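Local coordinates for protein precorrin-6A reductase (Rhodobacter capsulatus, PDB 4X7G) that catalyses the NADPH-dependent reduction of precorrin-6A in cobalamin biosynthesis, and is seen here with NADP and a reduced precorrin bound, at residues 3-8 with 26-31; 12-17 with 39-44. All blocks are in the same frame, centred on the assembly; numbering follows the deposited sequence.

In the fold
Both contacts belong to the same Rossmann-fold domain, their centres about 9 Å apart and on one side of the chain's centre. Contact 1 pairs strands 4-7 and 27-31 of a six-stranded parallel sheet; contact 2 sets helix 11-22, which joins those strands, against the loop running from strand 27-31 to strand 45-47. Their segments therefore alternate along the chain: 3-8, 12-17, 26-31, 39-44. They also meet directly, where Gly8 packs on Ala13 and where the Phe29 amide and the Tyr31 hydroxyl probably bond to the carbonyls of Pro44 and Val39. In this way the sheet end that holds NADP is joined to a wall of the precorrin pocket.

Contact 1. Residues 3-8 with 26-31; sequences RLLVLG and EAVFSY. With NAP (NADP nicotinamide-adenine-dinucleotide phosphate), chain B.
Strands 4-7 and 27-31 run parallel, 19° apart with their axes 4.6 Å from each other at closest approach, and are the two strands of a Rossmann beta-alpha-beta unit, connected by helix 11-22. The backbone ladder starts with Leu4 N on Glu26 O and ends with Gly8 N on Ser30 O, each rung close to 2.9 Å. Mostly apolar residues suit both faces of this buried sheet. Leu4, Val6 and Phe29 pack on helix 11-22, with Val6 CG1 4.1 Å from Phe29 CD2, and Ala27, on the same face, meets Leu4 CB; Leu5 and Val28 turn to helix 52-63 instead. Arg3 has CG anti to its N (chi1 -170°), a rotation that sends the extended chain across strand 27-31, where NH1 passes Val28 CG2 and NH2 reaches Glu26 OE2 at 3.1 Å. That salt bridge is skewed: the two planes stand 72° apart, and OE2 is met on its anti side. Arg3 NH1 also forms a salt bridge with Glu63 of helix 52-63, so the guanidinium is shared by two carboxylates. At the carboxyl end, Gly8 leaves room for the Phe29 ring, whose CZ is 3.7 Å from Gly8 CA. Gly8 O accepts a hydrogen bond from the nicotinamide-ribose hydroxyl O2D of NADP at 3.0 Å. Ser30, small and polar, reads the adenine with both backbone and side chain: its carbonyl O receives N6A at 3.1 Å, while OG, also bonded to Arg46, donates a hydrogen bond to N1A at 2.8 Å.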
loop_
_atom_site.group_PDB
_atom_site.type_symbol
_atom_site.label_atom_id
_atom_site.label_comp_id
_atom_site.label_asym_id
_atom_site.label_seq_id
_atom_site.Cartn_x
_atom_site.Cartn_y
_atom_site.Cartn_z
ATOM N N ARG A 3 19.834 6.496 -13.022
ATOM C CA ARG A 3 19.782 6.495 -11.570
ATOM C C ARG A 3 18.283 6.444 -11.194
ATOM O O ARG A 3 17.574 7.438 -11.444
ATOM C CB ARG A 3 20.480 7.669 -10.903
ATOM C CG ARG A 3 20.587 7.451 -9.370
ATOM C CD ARG A 3 21.548 8.429 -8.686
ATOM N NE ARG A 3 21.722 8.222 -7.252
ATOM C CZ ARG A 3 22.416 7.262 -6.648
ATOM N NH1 ARG A 3 22.330 7.344 -5.298
ATOM N NH2 ARG A 3 23.191 6.336 -7.306
ATOM N N LEU A 4 17.823 5.321 -10.679
ATOM C CA LEU A 4 16.415 5.121 -10.430
ATOM C C LEU A 4 16.033 5.519 -9.074
ATOM O O LEU A 4 16.803 5.324 -8.102
ATOM C CB LEU A 4 16.132 3.663 -10.655
ATOM C CG LEU A 4 16.606 2.995 -11.972
ATOM C CD1 LEU A 4 16.229 1.522 -12.013
ATOM C CD2 LEU A 4 16.115 3.761 -13.169
ATOM N N LEU A 5 14.795 5.997 -8.926
ATOM C CA LEU A 5 14.172 6.215 -7.595
ATOM C C LEU A 5 12.954 5.316 -7.534
ATOM O O LEU A 5 12.069 5.429 -8.369
ATOM C CB LEU A 5 13.766 7.689 -7.410
ATOM C CG LEU A 5 13.027 8.004 -6.113
ATOM C CD1 LEU A 5 13.895 7.804 -4.921
ATOM C CD2 LEU A 5 12.528 9.423 -6.188
ATOM N N VAL A 6 12.912 4.471 -6.524
ATOM C CA VAL A 6 11.735 3.628 -6.262
ATOM C C VAL A 6 11.039 4.169 -5.048
ATOM O O VAL A 6 11.590 4.154 -3.958
ATOM C CB VAL A 6 12.134 2.174 -6.045
ATOM C CG1 VAL A 6 10.897 1.352 -5.694
ATOM C CG2 VAL A 6 12.907 1.602 -7.234
ATOM N N LEU A 7 9.831 4.685 -5.265
ATOM C CA LEU A 7 8.995 5.078 -4.155
ATOM C C LEU A 7 8.334 3.814 -3.644
ATOM O O LEU A 7 7.621 3.147 -4.417
ATOM C CB LEU A 7 7.971 6.149 -4.571
ATOM C CG LEU A 7 8.583 7.402 -5.232
ATOM C CD1 LEU A 7 7.417 8.292 -5.736
ATOM C CD2 LEU A 7 9.481 8.123 -4.286
ATOM N N GLY A 8 8.568 3.449 -2.378
ATOM C CA GLY A 8 8.234 2.141 -1.888
ATOM C C GLY A 8 7.087 2.083 -0.940
ATOM O O GLY A 8 6.232 2.971 -0.941
ATOM N N GLU A 26 21.715 1.181 -10.658
ATOM C CA GLU A 26 21.929 2.200 -9.715
ATOM C C GLU A 26 20.560 2.767 -9.313
ATOM O O GLU A 26 19.816 3.271 -10.145
ATOM C CB GLU A 26 22.802 3.304 -10.335
ATOM C CG GLU A 26 23.335 4.369 -9.527
ATOM C CD GLU A 26 24.682 4.943 -10.155
ATOM O OE1 GLU A 26 25.587 4.248 -10.812
ATOM O OE2 GLU A 26 24.679 6.103 -9.977
ATOM N N ALA A 27 20.225 2.647 -8.063
ATOM C CA ALA A 27 18.859 2.946 -7.624
ATOM C C ALA A 27 18.832 3.290 -6.172
ATOM O O ALA A 27 19.623 2.700 -5.378
ATOM C CB ALA A 27 17.937 1.752 -7.853
ATOM N N VAL A 28 17.887 4.132 -5.764
ATOM C CA VAL A 28 17.573 4.492 -4.352
ATOM C C VAL A 28 16.151 4.048 -4.074
ATOM O O VAL A 28 15.274 4.265 -4.941
ATOM C CB VAL A 28 17.719 6.019 -4.172
ATOM C CG1 VAL A 28 17.203 6.397 -2.791
ATOM C CG2 VAL A 28 19.153 6.496 -4.376
ATOM N N PHE A 29 15.902 3.504 -2.902
ATOM C CA PHE A 29 14.591 3.170 -2.423
ATOM C C PHE A 29 14.111 4.194 -1.470
ATOM O O PHE A 29 14.911 4.662 -0.600
ATOM C CB PHE A 29 14.683 1.809 -1.747
ATOM C CG PHE A 29 13.336 1.190 -1.410
ATOM C CD1 PHE A 29 12.649 1.513 -0.295
ATOM C CD2 PHE A 29 12.830 0.207 -2.230
ATOM C CE1 PHE A 29 11.419 0.896 0.011
ATOM C CE2 PHE A 29 11.612 -0.386 -1.907
ATOM C CZ PHE A 29 10.982 -0.082 -0.806
ATOM N N SER A 30 12.846 4.605 -1.475
ATOM C CA SER A 30 12.339 5.617 -0.591
ATOM C C SER A 30 11.171 5.116 0.246
ATOM O O SER A 30 10.122 4.723 -0.326
ATOM C CB SER A 30 11.910 6.820 -1.367
ATOM O OG SER A 30 11.435 7.876 -0.530
ATOM N N TYR A 31 11.278 5.263 1.575
ATOM C CA TYR A 31 10.150 5.148 2.501
ATOM C C TYR A 31 9.732 6.547 2.974
ATOM O O TYR A 31 10.549 7.411 3.152
ATOM C CB TYR A 31 10.569 4.360 3.717
ATOM C CG TYR A 31 10.733 2.879 3.581
ATOM C CD1 TYR A 31 9.657 2.015 3.275
ATOM C CD2 TYR A 31 11.964 2.209 3.861
ATOM C CE1 TYR A 31 9.788 0.640 3.237
ATOM C CE2 TYR A 31 12.096 0.848 3.805
ATOM C CZ TYR A 31 10.990 0.071 3.591
ATOM O OH TYR A 31 11.042 -1.344 3.634
HETATM P PA NAP B . 0.253 9.658 1.125
HETATM O O1A NAP B . -0.933 10.153 1.940
HETATM O O2A NAP B . 0.091 9.546 -0.230
HETATM O O5B NAP B . 1.521 10.482 1.411
HETATM C C5B NAP B . 1.636 11.609 2.304
HETATM C C4B NAP B . 3.004 12.248 2.308
HETATM O O4B NAP B . 3.985 11.249 2.831
HETATM C C3B NAP B . 3.594 12.479 0.942
HETATM O O3B NAP B . 3.081 13.692 0.387
HETATM C C2B NAP B . 5.052 12.442 1.155
HETATM O O2B NAP B . 5.468 13.598 1.907
HETATM C C1B NAP B . 5.213 11.344 2.076
HETATM N N9A NAP B . 5.422 10.006 1.458
HETATM C C8A NAP B . 4.479 9.065 1.111
HETATM N N7A NAP B . 5.070 7.963 0.576
HETATM C C5A NAP B . 6.397 8.292 0.524
HETATM C C6A NAP B . 7.554 7.554 0.065
HETATM N N6A NAP B . 7.473 6.278 -0.340
HETATM N N1A NAP B . 8.771 8.136 0.121
HETATM C C2A NAP B . 8.832 9.444 0.598
HETATM N N3A NAP B . 7.870 10.230 1.081
HETATM C C4A NAP B . 6.659 9.607 1.037
HETATM O O3 NAP B . 0.734 8.192 1.596
HETATM P PN NAP B . 0.537 7.353 2.985
HETATM O O1N NAP B . -0.816 6.655 2.996
HETATM O O2N NAP B . 0.888 8.180 4.145
HETATM O O5D NAP B . 1.587 6.148 2.759
HETATM C C5D NAP B . 2.832 6.153 3.517
HETATM C C4D NAP B . 3.640 5.050 3.038
HETATM O O4D NAP B . 3.065 3.822 3.449
HETATM C C3D NAP B . 3.940 5.013 1.520
HETATM O O3D NAP B . 5.294 4.648 1.213
HETATM C C2D NAP B . 2.986 3.923 1.035
HETATM O O2D NAP B . 3.370 3.186 -0.059
HETATM C C1D NAP B . 2.901 3.025 2.300
HETATM N N1N NAP B . 1.660 2.413 2.399
HETATM C C2N NAP B . 0.567 2.858 2.360
HETATM C C3N NAP B . -0.285 1.817 2.454
HETATM C C7N NAP B . -1.449 2.769 2.316
HETATM O O7N NAP B . -0.829 3.946 2.152
HETATM N N7N NAP B . -2.782 2.322 2.344
HETATM C C4N NAP B . 0.219 0.340 2.554
HETATM C C5N NAP B . 1.652 -0.153 2.628
HETATM C C6N NAP B . 2.205 1.102 2.480
HETATM P P2B NAP B . 6.062 14.904 1.125
HETATM O O1X NAP B . 6.634 15.629 2.318
HETATM O O2X NAP B . 6.961 14.485 0.112
HETATM O O3X NAP B . 4.947 15.564 0.260
#

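Contact 2. Residues 12-17 with 39-44; sequences EASRLA and VAQPLP. With 3Y8 (3-[(1R,2S,3S,7S,11S,16S,17R,18R,19R)-2,7,12,18-tetrakis(2-hydroxy-2-oxoethyl)-3,13-bis(3-hydroxy-3-oxopropyl)-1,2,5,7,11,17-hexamethyl-17-(3-oxidanyl-3-oxidanylidene-prop-1-enyl)-3,6,8,10,15,16,18,19,21,24-decahydrocorrin-8-yl]propanoic acid), chain C.
Ser14 and Gln41 meet through side chains where the first helix of the Rossmann domain, 11-22, passes the loop 39-44 beside the precorrin pocket. Gln41 NE2 lies 3.0 Å from Ser14 OG, and its N-H points almost straight at the oxygen (164°), which lies close to the amide plane. The glutamine bends at chi2 (-68°), folding its amide back to the helix. Its other end, OE1, sits 3.5 Å from Ala17 CB and accepts a hydrogen bond from a water at 2.7 Å. That water donates to Ser14 O as well, so a second, water-mediated link runs alongside the direct one.

The tight part is apolar and centres on Ala17, whose short side chain lets the loop come close. Its CB is 4.0 Å from Leu43 CD1 and touches Pro42 CD, with the Phe29 ring also against it. Leucine suits the inner, buried position, whereas Pro42 lies at the exposed border, its CG resting near Ala17 O. On the partly exposed Ser14-Gln41 side, polar bonds and the one bridging water replace apolar contact.

Tyr31 is a second polar partner of Gln41 NE2, so the amide is held from the sheet as well as from the helix. Replacing Gln41 by an alanine is likely to leave Ser14 OG and Tyr31 OH without this amide partner and the bridging water without one of its acceptors.

Ser14 OG accepts from Gln41 and donates to O45 of the bound precorrin at 2.8 Å; Val39 N also binds this ligand, through O23. The chemistry implies a short polar chain, Gln41 to Ser14 to ligand: the glutamine N-H is likely to favour the hydroxyl orientation in which OG donates to the ligand's carboxyl oxygen O45, making Gln41 a second-shell residue of the pocket.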
loop_
_atom_site.group_PDB
_atom_site.type_symbol
_atom_site.label_atom_id
_atom_site.label_comp_id
_atom_site.label_asym_id
_atom_site.label_seq_id
_atom_site.Cartn_x
_atom_site.Cartn_y
_atom_site.Cartn_z
ATOM N N GLU A 12 5.075 -5.069 -3.912
ATOM C CA GLU A 12 5.557 -4.811 -5.271
ATOM C C GLU A 12 6.890 -4.062 -5.204
ATOM O O GLU A 12 7.820 -4.366 -5.987
ATOM C CB GLU A 12 4.467 -4.065 -6.070
ATOM C CG GLU A 12 3.285 -4.974 -6.449
ATOM C CD GLU A 12 2.480 -5.573 -5.256
ATOM O OE1 GLU A 12 2.225 -4.853 -4.296
ATOM O OE2 GLU A 12 2.143 -6.778 -5.292
ATOM N N ALA A 13 6.945 -2.988 -4.427
ATOM C CA ALA A 13 8.186 -2.234 -4.315
ATOM C C ALA A 13 9.340 -3.119 -3.841
ATOM O O ALA A 13 10.479 -2.983 -4.303
ATOM C CB ALA A 13 8.035 -1.073 -3.383
ATOM N N SER A 14 9.101 -3.966 -2.850
ATOM C CA SER A 14 10.176 -4.863 -2.372
ATOM C C SER A 14 10.614 -5.819 -3.392
ATOM O O SER A 14 11.856 -6.043 -3.546
ATOM C CB SER A 14 9.651 -5.599 -1.114
ATOM O OG SER A 14 9.415 -4.690 -0.071
ATOM N N ARG A 15 9.743 -6.382 -4.173
ATOM C CA ARG A 15 10.113 -7.298 -5.223
ATOM C C ARG A 15 10.889 -6.552 -6.283
ATOM O O ARG A 15 11.892 -7.110 -6.834
ATOM C CB ARG A 15 8.889 -7.924 -5.799
ATOM C CG ARG A 15 8.213 -8.892 -4.826
ATOM C CD ARG A 15 7.033 -9.594 -5.530
ATOM N NE ARG A 15 6.393 -10.553 -4.608
ATOM C CZ ARG A 15 5.202 -11.178 -4.791
ATOM N NH1 ARG A 15 4.425 -10.967 -5.870
ATOM N NH2 ARG A 15 4.818 -12.033 -3.840
ATOM N N LEU A 16 10.479 -5.328 -6.592
ATOM C CA LEU A 16 11.216 -4.547 -7.588
ATOM C C LEU A 16 12.626 -4.215 -7.084
ATOM O O LEU A 16 13.603 -4.286 -7.843
ATOM C CB LEU A 16 10.466 -3.278 -7.888
ATOM C CG LEU A 16 11.177 -2.329 -8.872
ATOM C CD1 LEU A 16 11.503 -2.971 -10.214
ATOM C CD2 LEU A 16 10.335 -1.072 -9.032
ATOM N N ALA A 17 12.726 -3.844 -5.827
ATOM C CA ALA A 17 14.072 -3.507 -5.242
ATOM C C ALA A 17 14.984 -4.702 -5.352
ATOM O O ALA A 17 16.170 -4.540 -5.735
ATOM C CB ALA A 17 13.911 -3.112 -3.824
ATOM N N VAL A 39 11.458 -2.262 7.217
ATOM C CA VAL A 39 12.359 -3.358 6.936
ATOM C C VAL A 39 13.391 -2.937 5.902
ATOM O O VAL A 39 13.197 -2.132 4.983
ATOM C CB VAL A 39 11.674 -4.593 6.470
ATOM C CG1 VAL A 39 10.710 -5.132 7.567
ATOM C CG2 VAL A 39 11.034 -4.394 5.130
ATOM N N ALA A 40 14.573 -3.549 6.043
ATOM C CA ALA A 40 15.673 -3.263 5.142
ATOM C C ALA A 40 15.372 -3.689 3.709
ATOM O O ALA A 40 14.637 -4.594 3.472
ATOM C CB ALA A 40 16.946 -3.989 5.636
ATOM N N GLN A 41 15.909 -2.926 2.770
ATOM C CA GLN A 41 15.819 -3.202 1.334
ATOM C C GLN A 41 17.205 -3.316 0.788
ATOM O O GLN A 41 18.149 -2.696 1.322
ATOM C CB GLN A 41 15.130 -1.971 0.679
ATOM C CG GLN A 41 13.606 -1.827 1.081
ATOM C CD GLN A 41 12.764 -2.900 0.521
ATOM O OE1 GLN A 41 13.139 -3.629 -0.408
ATOM N NE2 GLN A 41 11.560 -3.030 1.092
ATOM N N PRO A 42 17.363 -3.977 -0.336
ATOM C CA PRO A 42 18.720 -4.248 -0.923
ATOM C C PRO A 42 19.269 -3.127 -1.748
ATOM O O PRO A 42 20.056 -3.329 -2.652
ATOM C CB PRO A 42 18.496 -5.508 -1.753
ATOM C CG PRO A 42 17.050 -5.318 -2.203
ATOM C CD PRO A 42 16.338 -4.834 -0.983
ATOM N N LEU A 43 18.791 -1.889 -1.547
ATOM C CA LEU A 43 19.236 -0.658 -2.191
ATOM C C LEU A 43 19.484 0.370 -1.095
ATOM O O LEU A 43 18.803 0.319 -0.076
ATOM C CB LEU A 43 18.213 -0.186 -3.125
ATOM C CG LEU A 43 17.882 -1.053 -4.335
ATOM C CD1 LEU A 43 16.636 -0.505 -5.015
ATOM C CD2 LEU A 43 19.043 -1.187 -5.244
ATOM N N PRO A 44 20.347 1.341 -1.345
ATOM C CA PRO A 44 20.431 2.512 -0.474
ATOM C C PRO A 44 19.031 3.092 -0.262
ATOM O O PRO A 44 18.324 3.297 -1.259
ATOM C CB PRO A 44 21.393 3.443 -1.130
ATOM C CG PRO A 44 21.874 2.754 -2.321
ATOM C CD PRO A 44 21.173 1.452 -2.532
HETATM C C48 3Y8 C . 6.051 2.005 6.044
HETATM C C47 3Y8 C . 7.338 -0.917 5.800
HETATM C C43 3Y8 C . 7.181 -5.877 2.100
HETATM C C42 3Y8 C . 5.995 -5.478 3.076
HETATM C C41 3Y8 C . 5.161 -4.523 2.244
HETATM C C38 3Y8 C . 1.628 -3.714 0.760
HETATM C C37 3Y8 C . 1.970 -4.966 1.469
HETATM C C36 3Y8 C . 2.701 -6.226 3.510
HETATM C C35 3Y8 C . -0.242 -5.158 3.565
HETATM C C32 3Y8 C . -4.057 -5.926 6.459
HETATM C C31 3Y8 C . -3.754 -4.637 5.583
HETATM C C2 3Y8 C . -2.229 -1.566 5.078
HETATM C C1 3Y8 C . -0.850 -1.068 5.638
HETATM C C4 3Y8 C . -0.433 -3.057 4.543
HETATM C C5 3Y8 C . 0.339 -4.002 3.982
HETATM C C7 3Y8 C . 2.554 -4.784 2.929
HETATM C C8 3Y8 C . 3.887 -4.116 2.977
HETATM C C6 3Y8 C . 1.758 -3.928 3.735
HETATM C C3 3Y8 C . -1.940 -3.053 4.799
HETATM C C11 3Y8 C . 4.807 -1.560 5.640
HETATM C C12 3Y8 C . 5.842 -0.567 5.821
HETATM C C13 3Y8 C . 5.340 0.649 5.984
HETATM C C14 3Y8 C . 3.894 0.524 5.991
HETATM C C15 3Y8 C . 3.024 1.580 6.156
HETATM C C16 3Y8 C . 1.577 1.340 6.123
HETATM C C17 3Y8 C . 0.542 2.326 6.595
HETATM C C18 3Y8 C . -0.774 1.513 6.382
HETATM C C19 3Y8 C . -0.416 0.370 5.335
HETATM C C20 3Y8 C . -0.710 -1.389 7.130
HETATM C C21 3Y8 C . 7.839 -1.407 7.226
HETATM C C24 3Y8 C . 4.904 -2.715 6.641
HETATM C C25 3Y8 C . -3.394 -1.393 6.069
HETATM C C26 3Y8 C . -2.525 -0.917 3.719
HETATM O O59 3Y8 C . 0.508 0.461 11.267
HETATM C C57 3Y8 C . 1.049 1.342 10.470
HETATM O O58 3Y8 C . 1.757 2.331 10.796
HETATM C C56 3Y8 C . 0.623 1.222 9.032
HETATM C C55 3Y8 C . 0.733 2.522 8.173
HETATM C C54 3Y8 C . 0.580 3.627 5.829
HETATM C C60 3Y8 C . -1.994 2.271 5.860
HETATM C C61 3Y8 C . -2.620 3.228 6.764
HETATM O O62 3Y8 C . -3.452 4.042 6.212
HETATM O O63 3Y8 C . -2.389 3.224 8.005
HETATM N N24 3Y8 C . 1.056 0.354 5.373
HETATM N N23 3Y8 C . 3.601 -0.793 5.808
HETATM C C49 3Y8 C . 6.049 2.646 4.649
HETATM C C50 3Y8 C . 6.777 3.941 4.505
HETATM O O51 3Y8 C . 7.279 4.505 5.505
HETATM O O52 3Y8 C . 6.917 4.327 3.287
HETATM O O23 3Y8 C . 8.546 -2.436 7.214
HETATM O O22 3Y8 C . 7.500 -0.765 8.191
HETATM C C10 3Y8 C . 4.855 -2.057 4.159
HETATM C C9 3Y8 C . 3.817 -3.071 3.820
HETATM N N22 3Y8 C . 2.514 -2.980 4.327
HETATM O O44 3Y8 C . 6.911 -6.780 1.296
HETATM O O45 3Y8 C . 8.222 -5.432 2.356
HETATM O O39 3Y8 C . 1.805 -3.765 -0.498
HETATM O O40 3Y8 C . 1.074 -2.799 1.365
HETATM N N21 3Y8 C . 0.098 -1.976 5.004
HETATM C C27 3Y8 C . -3.792 -1.493 3.024
HETATM O O28 3Y8 C . -4.868 -0.969 3.338
HETATM O O29 3Y8 C . -3.690 -2.418 2.223
HETATM C C30 3Y8 C . -2.340 -4.191 5.792
HETATM O O34 3Y8 C . -3.971 -5.719 7.726
HETATM O O33 3Y8 C . -4.473 -6.825 5.728
HETATM O O HOH W 1 13.312 -6.206 -1.122
#